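Local atomic coordinates of secreted effector protein sseI (Salmonella enterica subsp. enterica serovar Typhimurium, PDB entry 4G2B), a protein that is a secreted bacterial effector with a papain-like fold that probably acts on host proteins as a cysteine-dependent hydrolase, perhaps a deamidase. Residues L132-D137 against K163-S168. Sequence-based numbering, arbitrary orientation.
Sequences LIYYTD and KVFVTS
K163 brings its aliphatic chain obliquely against the CD1-CE1 side of the Y134 ring, CG lying 3.9 Å from CD1 of Y134; a bend at chi2 carries CD on to OG1 of T136, a hydroxyl that also bonds to Y148 OH and G162 O. V164 then pairs with Y135 through two backbone bonds, V164 N to Y135 O (2.8 Å) and Y135 N to V164 O. Its CB sits over one face of the Y135 ring, 3.8 Å from the centroid, while CG1 reaches the hydroxyl end. F165 faces Y134 as the non-hydrogen-bonded pair: CB of Y134 rests over the phenyl face, the two rings meet obliquely at 49°, and CD1 of L132 touches the phenyl edge. The short strand 164-165 forms one border of the chain's antiparallel sheet in this papain-like fold, with strand 61-69 on the other side of 132-138. V166 and T167 bulge the edge, much as in a classic beta bulge: both of their N-H groups bond to I133 O, V166 N at 2.8 Å and, straighter, T167 N at 3.2 Å. CG2 of V166 meets the Y135 ring at its edge, and CB packs on I133 CG2. T167 swings OG1 between its own N and carbonyl carbon (chi1 71°) to accept I133 N at 2.9 Å, the hydroxyl also bonding to K131 O.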
loop_
_atom_site.group_PDB
_atom_site.type_symbol
_atom_site.label_atom_id
_atom_site.label_comp_id
_atom_site.label_asym_id
_atom_site.label_seq_id
_atom_site.Cartn_x
_atom_site.Cartn_y
_atom_site.Cartn_z
ATOM N N LEU A 132 11.848 -8.728 -4.297
ATOM C CA LEU A 132 12.217 -8.472 -2.930
ATOM C C LEU A 132 12.743 -7.047 -2.800
ATOM O O LEU A 132 13.676 -6.652 -3.504
ATOM C CB LEU A 132 13.307 -9.422 -2.529
ATOM C CG LEU A 132 13.931 -9.188 -1.160
ATOM C CD1 LEU A 132 12.891 -9.221 0.039
ATOM C CD2 LEU A 132 15.032 -10.236 -0.944
ATOM N N ILE A 133 12.115 -6.265 -1.924
ATOM C CA ILE A 133 12.433 -4.848 -1.758
ATOM C C ILE A 133 12.623 -4.567 -0.284
ATOM O O ILE A 133 11.792 -4.903 0.584
ATOM C CB ILE A 133 11.371 -3.910 -2.300
ATOM C CG1 ILE A 133 11.124 -4.255 -3.774
ATOM C CG2 ILE A 133 11.789 -2.471 -2.135
ATOM C CD1 ILE A 133 9.938 -3.538 -4.407
ATOM N N TYR A 134 13.751 -3.963 0.005
ATOM C CA TYR A 134 14.055 -3.665 1.370
ATOM C C TYR A 134 14.969 -2.482 1.395
ATOM O O TYR A 134 15.608 -2.131 0.372
ATOM C CB TYR A 134 14.577 -4.921 2.110
ATOM C CG TYR A 134 15.895 -5.466 1.692
ATOM C CD1 TYR A 134 17.094 -4.760 1.965
ATOM C CD2 TYR A 134 15.987 -6.701 1.066
ATOM C CE1 TYR A 134 18.342 -5.289 1.570
ATOM C CE2 TYR A 134 17.210 -7.224 0.665
ATOM C CZ TYR A 134 18.383 -6.522 0.910
ATOM O OH TYR A 134 19.579 -7.114 0.519
ATOM N N TYR A 135 14.958 -1.809 2.531
ATOM C CA TYR A 135 15.686 -0.575 2.681
ATOM C C TYR A 135 16.216 -0.394 4.083
ATOM O O TYR A 135 15.853 -1.127 4.988
ATOM C CB TYR A 135 14.810 0.627 2.338
ATOM C CG TYR A 135 13.635 0.874 3.274
ATOM C CD1 TYR A 135 13.801 1.525 4.494
ATOM C CD2 TYR A 135 12.357 0.422 2.960
ATOM C CE1 TYR A 135 12.758 1.732 5.322
ATOM C CE2 TYR A 135 11.311 0.665 3.816
ATOM C CZ TYR A 135 11.492 1.317 4.958
ATOM O OH TYR A 135 10.394 1.548 5.793
ATOM N N THR A 136 17.059 0.625 4.221
ATOM C CA THR A 136 17.556 1.092 5.518
ATOM C C THR A 136 17.729 2.561 5.411
ATOM O O THR A 136 18.166 3.031 4.369
ATOM C CB THR A 136 18.952 0.532 5.842
ATOM O OG1 THR A 136 18.925 -0.885 5.780
ATOM C CG2 THR A 136 19.434 0.977 7.260
ATOM N N ASP A 137 17.435 3.252 6.496
ATOM C CA ASP A 137 17.569 4.673 6.571
ATOM C C ASP A 137 18.855 5.070 7.304
ATOM O O ASP A 137 19.141 4.540 8.329
ATOM C CB ASP A 137 16.388 5.228 7.363
ATOM C CG ASP A 137 15.083 5.236 6.559
ATOM O OD1 ASP A 137 15.122 5.194 5.323
ATOM O OD2 ASP A 137 14.019 5.284 7.186
ATOM N N LYS A 163 17.586 -4.160 7.966
ATOM C CA LYS A 163 16.792 -4.054 6.731
ATOM C C LYS A 163 15.277 -4.005 7.065
ATOM O O LYS A 163 14.799 -4.674 7.957
ATOM C CB LYS A 163 17.038 -5.252 5.833
ATOM C CG LYS A 163 18.468 -5.593 5.485
ATOM C CD LYS A 163 19.406 -4.425 5.280
ATOM C CE LYS A 163 20.796 -4.895 4.773
ATOM N NZ LYS A 163 21.835 -3.874 5.049
ATOM N N VAL A 164 14.547 -3.232 6.320
ATOM C CA VAL A 164 13.142 -3.064 6.517
ATOM C C VAL A 164 12.496 -3.492 5.227
ATOM O O VAL A 164 12.850 -2.989 4.158
ATOM C CB VAL A 164 12.802 -1.649 6.825
ATOM C CG1 VAL A 164 11.263 -1.551 7.135
ATOM C CG2 VAL A 164 13.705 -1.099 7.953
ATOM N N PHE A 165 11.572 -4.457 5.310
ATOM C CA PHE A 165 11.053 -5.147 4.106
ATOM C C PHE A 165 9.764 -4.552 3.564
ATOM O O PHE A 165 8.695 -4.585 4.182
ATOM C CB PHE A 165 10.914 -6.624 4.409
ATOM C CG PHE A 165 12.177 -7.247 4.655
ATOM C CD1 PHE A 165 12.811 -7.956 3.657
ATOM C CD2 PHE A 165 12.832 -7.045 5.853
ATOM C CE1 PHE A 165 14.121 -8.516 3.864
ATOM C CE2 PHE A 165 14.083 -7.616 6.088
ATOM C CZ PHE A 165 14.737 -8.337 5.079
ATOM N N VAL A 166 9.875 -3.944 2.410
ATOM C CA VAL A 166 8.702 -3.461 1.717
ATOM C C VAL A 166 7.959 -4.652 1.152
ATOM O O VAL A 166 6.739 -4.649 1.181
ATOM C CB VAL A 166 9.068 -2.492 0.555
ATOM C CG1 VAL A 166 7.799 -2.142 -0.346
ATOM C CG2 VAL A 166 9.661 -1.233 1.172
ATOM N N THR A 167 8.694 -5.618 0.610
ATOM C CA THR A 167 8.105 -6.900 0.178
ATOM C C THR A 167 8.859 -8.021 0.806
ATOM O O THR A 167 9.913 -7.809 1.378
ATOM C CB THR A 167 8.101 -7.089 -1.302
ATOM O OG1 THR A 167 9.439 -7.301 -1.791
ATOM C CG2 THR A 167 7.468 -5.891 -1.983
ATOM N N SER A 168 8.263 -9.205 0.784
ATOM C CA SER A 168 8.923 -10.392 1.211
ATOM C C SER A 168 8.240 -11.511 0.509
ATOM O O SER A 168 7.398 -12.193 1.097
ATOM C CB SER A 168 8.826 -10.610 2.687
ATOM O OG SER A 168 9.753 -11.621 3.012
#